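Local coordinates for protein B-cell differentiation antigen CD72 (Mus musculus, PDB 5B1R) that acts as a B-cell co-receptor that recognises the Sm/RNP self-antigen and, when coligated with the B-cell receptor, inhibits its signalling; this chain is its extracellular C-type lectin-like domain, at residues 14-20 with 111-117; 24-29 with 69-73; 85-90 with 101-107. The protein carries 2 engineered substitutions. All blocks are in the same frame, centred on the assembly; numbering follows the deposited sequence.

Contact 1. Residues 14-20 with 111-117; sequences ERCFYIS and SICESEA. Engineered in segment 111-117: Ser111 (natural residue Cys).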
loop_
_atom_site.group_PDB
_atom_site.type_symbol
_atom_site.label_atom_id
_atom_site.label_comp_id
_atom_site.label_asym_id
_atom_site.label_seq_id
_atom_site.Cartn_x
_atom_site.Cartn_y
_atom_site.Cartn_z
ATOM N N GLU A 14 -9.297 4.238 -11.237
ATOM C CA GLU A 14 -10.459 3.386 -10.935
ATOM C C GLU A 14 -10.310 2.673 -9.594
ATOM O O GLU A 14 -10.908 1.607 -9.386
ATOM C CB GLU A 14 -10.678 2.369 -12.047
ATOM C CG GLU A 14 -10.951 3.018 -13.381
ATOM C CD GLU A 14 -11.076 1.984 -14.467
ATOM O OE1 GLU A 14 -10.042 1.399 -14.868
ATOM O OE2 GLU A 14 -12.213 1.747 -14.921
ATOM N N ARG A 15 -9.538 3.279 -8.681
ATOM C CA ARG A 15 -9.212 2.679 -7.394
ATOM C C ARG A 15 -9.518 3.635 -6.242
ATOM O O ARG A 15 -9.675 4.848 -6.429
ATOM C CB ARG A 15 -7.724 2.341 -7.363
ATOM C CG ARG A 15 -7.304 1.420 -8.484
ATOM C CD ARG A 15 -5.893 1.705 -8.940
ATOM N NE ARG A 15 -4.916 1.265 -7.967
ATOM C CZ ARG A 15 -3.646 1.662 -7.942
ATOM N NH1 ARG A 15 -2.833 1.154 -7.036
ATOM N NH2 ARG A 15 -3.199 2.581 -8.789
ATOM N N CYS A 16 -9.566 3.056 -5.048
ATOM C CA CYS A 16 -9.709 3.788 -3.802
ATOM C C CYS A 16 -8.724 3.196 -2.802
ATOM O O CYS A 16 -8.661 1.976 -2.656
ATOM C CB CYS A 16 -11.113 3.613 -3.238
ATOM S SG CYS A 16 -12.450 4.071 -4.359
ATOM N N PHE A 17 -8.004 4.061 -2.087
ATOM C CA PHE A 17 -7.072 3.610 -1.056
ATOM C C PHE A 17 -7.630 3.877 0.332
ATOM O O PHE A 17 -8.289 4.893 0.575
ATOM C CB PHE A 17 -5.736 4.323 -1.184
ATOM C CG PHE A 17 -5.070 4.093 -2.496
ATOM C CD1 PHE A 17 -4.458 2.880 -2.783
ATOM C CD2 PHE A 17 -5.057 5.088 -3.453
ATOM C CE1 PHE A 17 -3.857 2.677 -4.010
ATOM C CE2 PHE A 17 -4.449 4.888 -4.667
ATOM C CZ PHE A 17 -3.845 3.682 -4.951
ATOM N N TYR A 18 -7.310 2.969 1.245
ATOM C CA TYR A 18 -7.658 3.110 2.643
ATOM C C TYR A 18 -6.382 2.942 3.463
ATOM O O TYR A 18 -5.721 1.888 3.384
ATOM C CB TYR A 18 -8.700 2.062 3.059
ATOM C CG TYR A 18 -8.970 2.093 4.536
ATOM C CD1 TYR A 18 -9.771 3.083 5.084
ATOM C CD2 TYR A 18 -8.399 1.151 5.395
ATOM C CE1 TYR A 18 -10.000 3.123 6.447
ATOM C CE2 TYR A 18 -8.635 1.192 6.742
ATOM C CZ TYR A 18 -9.432 2.179 7.263
ATOM O OH TYR A 18 -9.676 2.223 8.603
ATOM N N ILE A 19 -6.030 3.973 4.226
ATOM C CA ILE A 19 -4.889 3.860 5.131
ATOM C C ILE A 19 -5.367 3.291 6.463
ATOM O O ILE A 19 -6.209 3.879 7.124
ATOM C CB ILE A 19 -4.214 5.228 5.376
ATOM C CG1 ILE A 19 -3.749 5.870 4.058
ATOM C CG2 ILE A 19 -3.063 5.064 6.380
ATOM C CD1 ILE A 19 -3.419 7.351 4.209
ATOM N N SER A 20 -4.832 2.140 6.847
ATOM C CA SER A 20 -5.109 1.589 8.167
ATOM C C SER A 20 -3.941 1.890 9.094
ATOM O O SER A 20 -2.834 1.394 8.894
ATOM C CB SER A 20 -5.349 0.086 8.105
ATOM O OG SER A 20 -5.725 -0.382 9.391
ATOM N N SER A 111 -0.806 -0.078 7.353
ATOM C CA SER A 111 -0.880 -0.660 6.019
ATOM C C SER A 111 -1.780 0.187 5.131
ATOM O O SER A 111 -2.476 1.097 5.616
ATOM C CB SER A 111 -1.416 -2.093 6.113
ATOM O OG SER A 111 -2.710 -2.128 6.702
ATOM N N ILE A 112 -1.766 -0.121 3.838
ATOM C CA ILE A 112 -2.639 0.571 2.892
ATOM C C ILE A 112 -3.386 -0.494 2.115
ATOM O O ILE A 112 -2.760 -1.407 1.557
ATOM C CB ILE A 112 -1.855 1.463 1.914
ATOM C CG1 ILE A 112 -0.899 2.388 2.682
ATOM C CG2 ILE A 112 -2.824 2.244 1.024
ATOM C CD1 ILE A 112 0.157 3.056 1.831
ATOM N N CYS A 113 -4.714 -0.414 2.116
ATOM C CA CYS A 113 -5.553 -1.284 1.302
ATOM C C CYS A 113 -6.029 -0.533 0.066
ATOM O O CYS A 113 -6.054 0.702 0.044
ATOM C CB CYS A 113 -6.784 -1.737 2.083
ATOM S SG CYS A 113 -6.509 -2.532 3.678
ATOM N N GLU A 114 -6.451 -1.284 -0.943
ATOM C CA GLU A 114 -7.121 -0.666 -2.073
ATOM C C GLU A 114 -8.307 -1.505 -2.506
ATOM O O GLU A 114 -8.294 -2.742 -2.413
ATOM C CB GLU A 114 -6.181 -0.419 -3.244
ATOM C CG GLU A 114 -5.807 -1.598 -4.067
ATOM C CD GLU A 114 -5.056 -1.159 -5.315
ATOM O OE1 GLU A 114 -3.884 -0.855 -5.197
ATOM O OE2 GLU A 114 -5.628 -1.089 -6.425
ATOM N N SER A 115 -9.323 -0.810 -2.984
ATOM C CA SER A 115 -10.478 -1.440 -3.588
ATOM C C SER A 115 -10.704 -0.795 -4.943
ATOM O O SER A 115 -10.062 0.205 -5.298
ATOM C CB SER A 115 -11.718 -1.233 -2.707
ATOM O OG SER A 115 -12.202 0.104 -2.828
ATOM N N GLU A 116 -11.632 -1.332 -5.713
ATOM C CA GLU A 116 -12.052 -0.616 -6.897
ATOM C C GLU A 116 -12.892 0.610 -6.497
ATOM O O GLU A 116 -13.472 0.656 -5.412
ATOM C CB GLU A 116 -12.793 -1.540 -7.874
ATOM C CG GLU A 116 -14.247 -1.852 -7.554
ATOM C CD GLU A 116 -14.468 -2.934 -6.499
ATOM O OE1 GLU A 116 -15.561 -3.534 -6.499
ATOM O OE2 GLU A 116 -13.579 -3.187 -5.662
ATOM N N ALA A 117 -12.907 1.621 -7.362
ATOM C CA ALA A 117 -13.837 2.728 -7.240
ATOM C C ALA A 117 -15.178 2.294 -7.821
ATOM O O ALA A 117 -15.262 1.324 -8.563
ATOM C CB ALA A 117 -13.300 3.938 -7.965
#
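Strands 15-20 and 111-116 run antiparallel at 154°, their axes approaching to 4.5 Å. The hydrogen-bonded pairs are Cys16 with Ser115, Tyr18 with Cys113 and Ser20 with Ser111; the last of these is an engineered serine replacing the natural cysteine. Each pair makes two backbone N-H...O bonds, and the ladder is extended past the paired residues by Ala117 N, which donates to Glu14 O at 2.8 Å.

One face of the sheet carries Phe17, Ile19, Ile112 and Glu114. Arg15 grips Glu114 side-on: NE donates to OE2 of Glu114 at 2.9 Å, reaching it from above the carboxylate plane, while NH1 meets Glu114 OE1 on its syn side, almost straight. The guanidinium and carboxylate planes lie 29° apart, so the two groups are roughly but not strictly coplanar. Bends at chi2 and chi3 of Arg15 bring its head back to the carboxylate. Phe17 lies alongside Glu114, its CD1 3.8 Å from Glu114 CB, and its CZ sits over one face of the Arg15 guanidinium near the rim. Glu114 OE1 has a second donor in the backbone N of Ala42, so this largely buried carboxylate is held by three bonds, which would favour its charged form.

On the other face Cys16 SG packs 3.7 Å from Ala117 CB and is joined to Cys5 in a disulfide. Cys113 SG, at the edge of the Tyr18 ring, is bonded to Cys33 in helix 26-35, and Ser20 OG pairs with Arg24. Bringing an early strand and the closing strand together, with disulfides leaving both, is the arrangement by which the C-type lectin fold unites the two ends of its domain.

Contact 2. Residues 24-29 with 69-73; sequences RSLEES and YWIQM. Unlike the reference sequence in segment 24-29: Arg24 (reference Gly).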
loop_
_atom_site.group_PDB
_atom_site.type_symbol
_atom_site.label_atom_id
_atom_site.label_comp_id
_atom_site.label_asym_id
_atom_site.label_seq_id
_atom_site.Cartn_x
_atom_site.Cartn_y
_atom_site.Cartn_z
ATOM N N ARG A 24 -0.079 -3.967 12.456
ATOM C CA ARG A 24 -0.274 -5.399 12.239
ATOM C C ARG A 24 0.918 -5.983 11.492
ATOM O O ARG A 24 1.652 -5.272 10.810
ATOM C CB ARG A 24 -1.519 -5.687 11.393
ATOM C CG ARG A 24 -2.817 -5.083 11.873
ATOM C CD ARG A 24 -3.946 -5.514 10.961
ATOM N NE ARG A 24 -5.240 -4.958 11.376
ATOM C CZ ARG A 24 -5.729 -3.798 10.969
ATOM N NH1 ARG A 24 -5.044 -3.046 10.127
ATOM N NH2 ARG A 24 -6.921 -3.411 11.427
ATOM N N SER A 25 1.072 -7.295 11.575
ATOM C CA SER A 25 1.973 -8.015 10.679
ATOM C C SER A 25 1.475 -7.901 9.241
ATOM O O SER A 25 0.352 -7.451 8.990
ATOM C CB SER A 25 2.009 -9.487 11.059
ATOM O OG SER A 25 0.729 -10.068 10.861
ATOM N N LEU A 26 2.295 -8.332 8.292
ATOM C CA LEU A 26 1.846 -8.320 6.916
ATOM C C LEU A 26 0.616 -9.197 6.755
ATOM O O LEU A 26 -0.369 -8.780 6.155
ATOM C CB LEU A 26 2.981 -8.706 5.948
ATOM C CG LEU A 26 2.649 -8.635 4.441
ATOM C CD1 LEU A 26 1.816 -9.811 3.914
ATOM C CD2 LEU A 26 2.007 -7.301 4.058
ATOM N N GLU A 27 0.693 -10.422 7.277
ATOM C CA GLU A 27 -0.399 -11.370 7.123
ATOM C C GLU A 27 -1.685 -10.812 7.717
ATOM O O GLU A 27 -2.759 -10.944 7.115
ATOM C CB GLU A 27 -0.032 -12.689 7.799
ATOM C CG GLU A 27 -1.138 -13.719 7.900
ATOM C CD GLU A 27 -0.631 -15.034 8.466
ATOM O OE1 GLU A 27 0.200 -15.684 7.799
ATOM O OE2 GLU A 27 -1.047 -15.414 9.580
ATOM N N GLU A 28 -1.595 -10.197 8.898
ATOM C CA GLU A 28 -2.811 -9.658 9.508
ATOM C C GLU A 28 -3.308 -8.420 8.747
ATOM O O GLU A 28 -4.517 -8.178 8.680
ATOM C CB GLU A 28 -2.590 -9.398 11.002
ATOM C CG GLU A 28 -2.495 -10.686 11.828
ATOM C CD GLU A 28 -3.767 -11.514 11.788
ATOM O OE1 GLU A 28 -4.847 -10.943 12.005
ATOM O OE2 GLU A 28 -3.674 -12.745 11.565
ATOM N N SER A 29 -2.390 -7.651 8.156
ATOM C CA SER A 29 -2.792 -6.531 7.299
ATOM C C SER A 29 -3.528 -7.046 6.052
ATOM O O SER A 29 -4.562 -6.498 5.652
ATOM C CB SER A 29 -1.570 -5.691 6.895
ATOM O OG SER A 29 -0.915 -5.123 8.028
ATOM N N TYR A 69 4.653 1.594 5.801
ATOM C CA TYR A 69 3.340 1.007 5.534
ATOM C C TYR A 69 3.451 -0.290 4.755
ATOM O O TYR A 69 4.043 -0.315 3.676
ATOM C CB TYR A 69 2.462 1.984 4.733
ATOM C CG TYR A 69 2.126 3.237 5.519
ATOM C CD1 TYR A 69 3.022 4.291 5.603
ATOM C CD2 TYR A 69 0.907 3.347 6.189
ATOM C CE1 TYR A 69 2.732 5.417 6.356
ATOM C CE2 TYR A 69 0.598 4.475 6.937
ATOM C CZ TYR A 69 1.510 5.510 7.012
ATOM O OH TYR A 69 1.231 6.645 7.750
ATOM N N TRP A 70 2.853 -1.362 5.266
ATOM C CA TRP A 70 2.742 -2.582 4.473
ATOM C C TRP A 70 1.949 -2.338 3.188
ATOM O O TRP A 70 0.883 -1.708 3.217
ATOM C CB TRP A 70 2.060 -3.698 5.259
ATOM C CG TRP A 70 2.826 -4.309 6.392
ATOM C CD1 TRP A 70 2.394 -4.439 7.669
ATOM C CD2 TRP A 70 4.107 -4.950 6.320
ATOM N NE1 TRP A 70 3.336 -5.108 8.414
ATOM C CE2 TRP A 70 4.405 -5.431 7.612
ATOM C CE3 TRP A 70 5.038 -5.150 5.293
ATOM C CZ2 TRP A 70 5.588 -6.130 7.902
ATOM C CZ3 TRP A 70 6.214 -5.820 5.586
ATOM C CH2 TRP A 70 6.479 -6.297 6.879
ATOM N N ILE A 71 2.456 -2.884 2.084
ATOM C CA ILE A 71 1.782 -2.844 0.790
ATOM C C ILE A 71 1.919 -4.227 0.136
ATOM O O ILE A 71 2.564 -5.134 0.677
ATOM C CB ILE A 71 2.368 -1.739 -0.141
ATOM C CG1 ILE A 71 3.858 -1.977 -0.448
ATOM C CG2 ILE A 71 2.138 -0.347 0.472
ATOM C CD1 ILE A 71 4.331 -1.256 -1.680
ATOM N N GLN A 72 1.328 -4.376 -1.046
ATOM C CA GLN A 72 1.467 -5.612 -1.798
ATOM C C GLN A 72 2.919 -5.872 -2.185
ATOM O O GLN A 72 3.604 -4.992 -2.707
ATOM C CB GLN A 72 0.647 -5.526 -3.074
ATOM C CG GLN A 72 0.731 -6.781 -3.924
ATOM C CD GLN A 72 0.115 -6.574 -5.293
ATOM O OE1 GLN A 72 -1.096 -6.682 -5.455
ATOM N NE2 GLN A 72 0.945 -6.250 -6.276
ATOM N N MET A 73 3.384 -7.088 -1.963
ATOM C CA MET A 73 4.698 -7.494 -2.425
ATOM C C MET A 73 4.753 -7.423 -3.955
ATOM O O MET A 73 3.817 -7.830 -4.651
ATOM C CB MET A 73 4.971 -8.930 -1.972
ATOM C CG MET A 73 6.348 -9.410 -2.348
ATOM S SD MET A 73 6.659 -11.138 -1.961
ATOM C CE MET A 73 5.446 -11.964 -2.981
#
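The indole of Trp70 presents one face to Leu26 and its pyrrole edge to the backbone of Arg24. Leu26 CB stands over the six-membered ring, 3.9 Å from its centroid and only 11° off the ring normal, which defines a CH-pi contact. With CG turned anti to the backbone N (chi1 -176°), Leu26 runs on across the indole, and its CD2 reaches the root of the side chain, 3.8 Å from Trp70 CB. The backbone N of Leu26 also lies over this face, close to Trp70 NE1, but both are donors and no bond joins them.

At the edge, Trp70 NE1 donates to Arg24 O at 2.9 Å. The oxygen lies in the ring plane, yet the N-H...O angle is a bent 134°; a weak bond from the same NE1 to Glu107 O draws on the same hydrogen. Ser29 OG approaches Trp70 CD1 to 3.4 Å and donates to Ser25 O. That oxygen also accepts from Ser29 N, the two donors arriving from opposite faces of its carbonyl plane. Ser25 OG in turn accepts from Glu28 N at 3.0 Å, an N-cap at the start of the helix.

The chemistry implies that the ring N-H is satisfied although the indole is buried; apolar packing over one face and a bent polar bond at the edge would together restrict rotation about chi1 and chi2 of Trp70.

Contact 3. Residues 85-90 with 101-107; sequences SRYCDK and TFSECAE. Unlike the reference sequence in segment 85-90: Tyr87 (reference His), Asp89 (reference Val), Lys90 (reference Arg). Unlike the reference sequence in segment 101-107: Phe102 (reference Ile), Glu104 (reference Lys).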
loop_
_atom_site.group_PDB
_atom_site.type_symbol
_atom_site.label_atom_id
_atom_site.label_comp_id
_atom_site.label_asym_id
_atom_site.label_seq_id
_atom_site.Cartn_x
_atom_site.Cartn_y
_atom_site.Cartn_z
ATOM N N SER A 85 8.689 -16.214 0.452
ATOM C CA SER A 85 9.795 -15.527 1.106
ATOM C C SER A 85 9.430 -15.109 2.516
ATOM O O SER A 85 8.269 -14.849 2.820
ATOM C CB SER A 85 10.180 -14.295 0.297
ATOM O OG SER A 85 11.075 -13.462 1.007
ATOM N N ARG A 86 10.419 -15.023 3.393
ATOM C CA ARG A 86 10.108 -14.533 4.721
ATOM C C ARG A 86 10.151 -13.016 4.806
ATOM O O ARG A 86 9.862 -12.459 5.874
ATOM C CB ARG A 86 11.006 -15.152 5.762
ATOM C CG ARG A 86 12.445 -14.771 5.592
ATOM C CD ARG A 86 13.302 -15.830 6.293
ATOM N NE ARG A 86 12.735 -16.101 7.610
ATOM C CZ ARG A 86 12.959 -15.358 8.692
ATOM N NH1 ARG A 86 13.774 -14.309 8.633
ATOM N NH2 ARG A 86 12.366 -15.673 9.841
ATOM N N TYR A 87 10.481 -12.345 3.694
ATOM C CA TYR A 87 10.437 -10.890 3.681
ATOM C C TYR A 87 9.233 -10.425 2.911
ATOM O O TYR A 87 8.863 -10.995 1.877
ATOM C CB TYR A 87 11.676 -10.268 3.045
ATOM C CG TYR A 87 12.951 -10.822 3.565
ATOM C CD1 TYR A 87 13.345 -10.588 4.873
ATOM C CD2 TYR A 87 13.775 -11.585 2.749
ATOM C CE1 TYR A 87 14.530 -11.108 5.358
ATOM C CE2 TYR A 87 14.975 -12.104 3.224
ATOM C CZ TYR A 87 15.343 -11.855 4.531
ATOM O OH TYR A 87 16.512 -12.368 5.033
ATOM N N CYS A 88 8.661 -9.349 3.417
ATOM C CA CYS A 88 7.523 -8.691 2.811
ATOM C C CYS A 88 7.899 -7.245 2.508
ATOM O O CYS A 88 8.992 -6.804 2.879
ATOM C CB CYS A 88 6.310 -8.761 3.746
ATOM S SG CYS A 88 5.595 -10.426 3.893
ATOM N N ASP A 89 7.006 -6.525 1.832
ATOM C CA ASP A 89 7.347 -5.210 1.284
ATOM C C ASP A 89 6.584 -4.119 2.011
ATOM O O ASP A 89 5.355 -4.199 2.151
ATOM C CB ASP A 89 6.981 -5.109 -0.202
ATOM C CG ASP A 89 7.787 -6.033 -1.099
ATOM O OD1 ASP A 89 8.518 -6.897 -0.597
ATOM O OD2 ASP A 89 7.655 -5.895 -2.338
ATOM N N LYS A 90 7.304 -3.082 2.436
ATOM C CA LYS A 90 6.664 -1.922 3.034
ATOM C C LYS A 90 7.266 -0.683 2.409
ATOM O O LYS A 90 8.397 -0.714 1.942
ATOM C CB LYS A 90 6.845 -1.918 4.552
ATOM C CG LYS A 90 8.273 -1.622 4.996
ATOM C CD LYS A 90 8.497 -1.876 6.485
ATOM C CE LYS A 90 9.794 -1.246 6.962
ATOM N NZ LYS A 90 10.958 -1.792 6.232
ATOM N N THR A 101 10.848 -1.091 0.637
ATOM C CA THR A 101 11.839 -1.691 1.503
ATOM C C THR A 101 11.348 -3.062 1.956
ATOM O O THR A 101 10.156 -3.371 1.925
ATOM C CB THR A 101 12.119 -0.826 2.721
ATOM O OG1 THR A 101 10.970 -0.806 3.557
ATOM C CG2 THR A 101 12.460 0.596 2.317
ATOM N N PHE A 102 12.278 -3.901 2.364
ATOM C CA PHE A 102 11.951 -5.251 2.795
ATOM C C PHE A 102 12.058 -5.400 4.303
ATOM O O PHE A 102 12.954 -4.830 4.916
ATOM C CB PHE A 102 12.883 -6.237 2.099
ATOM C CG PHE A 102 12.848 -6.123 0.598
ATOM C CD1 PHE A 102 11.659 -6.300 -0.093
ATOM C CD2 PHE A 102 14.012 -5.864 -0.124
ATOM C CE1 PHE A 102 11.620 -6.207 -1.471
ATOM C CE2 PHE A 102 13.990 -5.778 -1.511
ATOM C CZ PHE A 102 12.788 -5.949 -2.184
ATOM N N SER A 103 11.146 -6.179 4.885
ATOM C CA SER A 103 11.140 -6.462 6.321
ATOM C C SER A 103 10.629 -7.865 6.534
ATOM O O SER A 103 9.846 -8.368 5.742
ATOM C CB SER A 103 10.203 -5.519 7.099
ATOM O OG SER A 103 10.805 -4.264 7.324
ATOM N N GLU A 104 11.023 -8.490 7.636
ATOM C CA GLU A 104 10.341 -9.716 8.014
ATOM C C GLU A 104 8.859 -9.447 8.159
ATOM O O GLU A 104 8.431 -8.420 8.712
ATOM C CB GLU A 104 10.877 -10.258 9.315
ATOM C CG GLU A 104 12.285 -10.781 9.163
ATOM C CD GLU A 104 12.863 -11.174 10.475
ATOM O OE1 GLU A 104 12.897 -10.294 11.361
ATOM O OE2 GLU A 104 13.275 -12.347 10.623
ATOM N N CYS A 105 8.079 -10.380 7.639
ATOM C CA CYS A 105 6.647 -10.226 7.545
ATOM C C CYS A 105 5.949 -10.060 8.904
ATOM O O CYS A 105 4.867 -9.490 8.967
ATOM C CB CYS A 105 6.052 -11.394 6.752
ATOM S SG CYS A 105 6.761 -11.591 5.076
ATOM N N ALA A 106 6.570 -10.531 9.981
ATOM C CA ALA A 106 5.965 -10.450 11.309
ATOM C C ALA A 106 6.018 -9.049 11.918
ATOM O O ALA A 106 5.340 -8.792 12.916
ATOM C CB ALA A 106 6.623 -11.461 12.259
ATOM N N GLU A 107 6.797 -8.138 11.339
ATOM C CA GLU A 107 6.910 -6.794 11.916
ATOM C C GLU A 107 5.571 -6.067 11.927
ATOM O O GLU A 107 4.763 -6.231 11.019
ATOM C CB GLU A 107 7.901 -5.910 11.151
ATOM C CG GLU A 107 9.352 -6.314 11.184
ATOM C CD GLU A 107 10.275 -5.228 10.620
ATOM O OE1 GLU A 107 9.786 -4.189 10.091
ATOM O OE2 GLU A 107 11.501 -5.412 10.707
#
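Cys88 and Cys105 are joined SG to SG at 2.0 Å, with chi3 at 93°, close to the unstrained value. Backbone bonds flank this link: Cys88 N donates almost straight to Ser103 O at 2.8 Å, Ser103 N returns to Cys88 O, and Cys105 N makes a longer bond to Arg86 O.

Lys90 and Thr101 form the next hydrogen-bonded pair. Lys90 O takes two donors, Thr101 N nearly along the C=O axis and Thr101 OG1 from above the carbonyl plane. While donating there, OG1 accepts from Lys90 NZ at 2.9 Å. The lysine chain runs extended across the partner strand as far as CE, and a turn at chi4 (-60°) brings NZ onto two hydroxyls, the second being Ser103 OG, 2.7 Å from NZ. Ser103 OG donates in turn to Glu107 OE1, which is also hydrogen-bonded to His109 NE2. Glu107 OE1, 4.7 Å from Lys90 NZ and not in contact with it, would be expected to favour the charged form of this buried lysine.

The strands are the arms of the hairpin 87-94/97-104 in the second sheet of the C-type lectin fold, and the disulfide ties one arm to the type I turn 104-107 that follows the other.

On the opposite face, Asp89 OD1 lies in the plane of the Phe102 ring at its edge, 3.2 Å from CD1 of Phe102. OD1 is in a salt bridge with Arg78; OD2 is in one with Arg100 and also accepts from Ser74 N. At the end of the ladder, Arg86 NH1 donates to the anti lone pair of Glu104 OE2 at 2.8 Å, the guanidinium and carboxylate planes 62° apart.

How the contacts relate
Contact 2 sits between the other two: its centre is about 13 Å from that of contact 1 and about 8 Å from that of contact 3, while contacts 1 and 3 are about 20 Å apart, on opposite sides of the chain's centre. Trp70 works in both directions. Its backbone O probably accepts from Ile112 N (3.2 Å) in contact 1, and its ring edge CE3 packs 3.3 Å from Asp89 O in contact 3. Leu26 N adds a probable bond to Cys105 O, 2.9 Å long. Strand 69-70 belongs to the same sheet as the hairpin of contact 3. Through Leu26, Ile112 and Asp89, Trp70 thus touches helix 26-35 and both sheets.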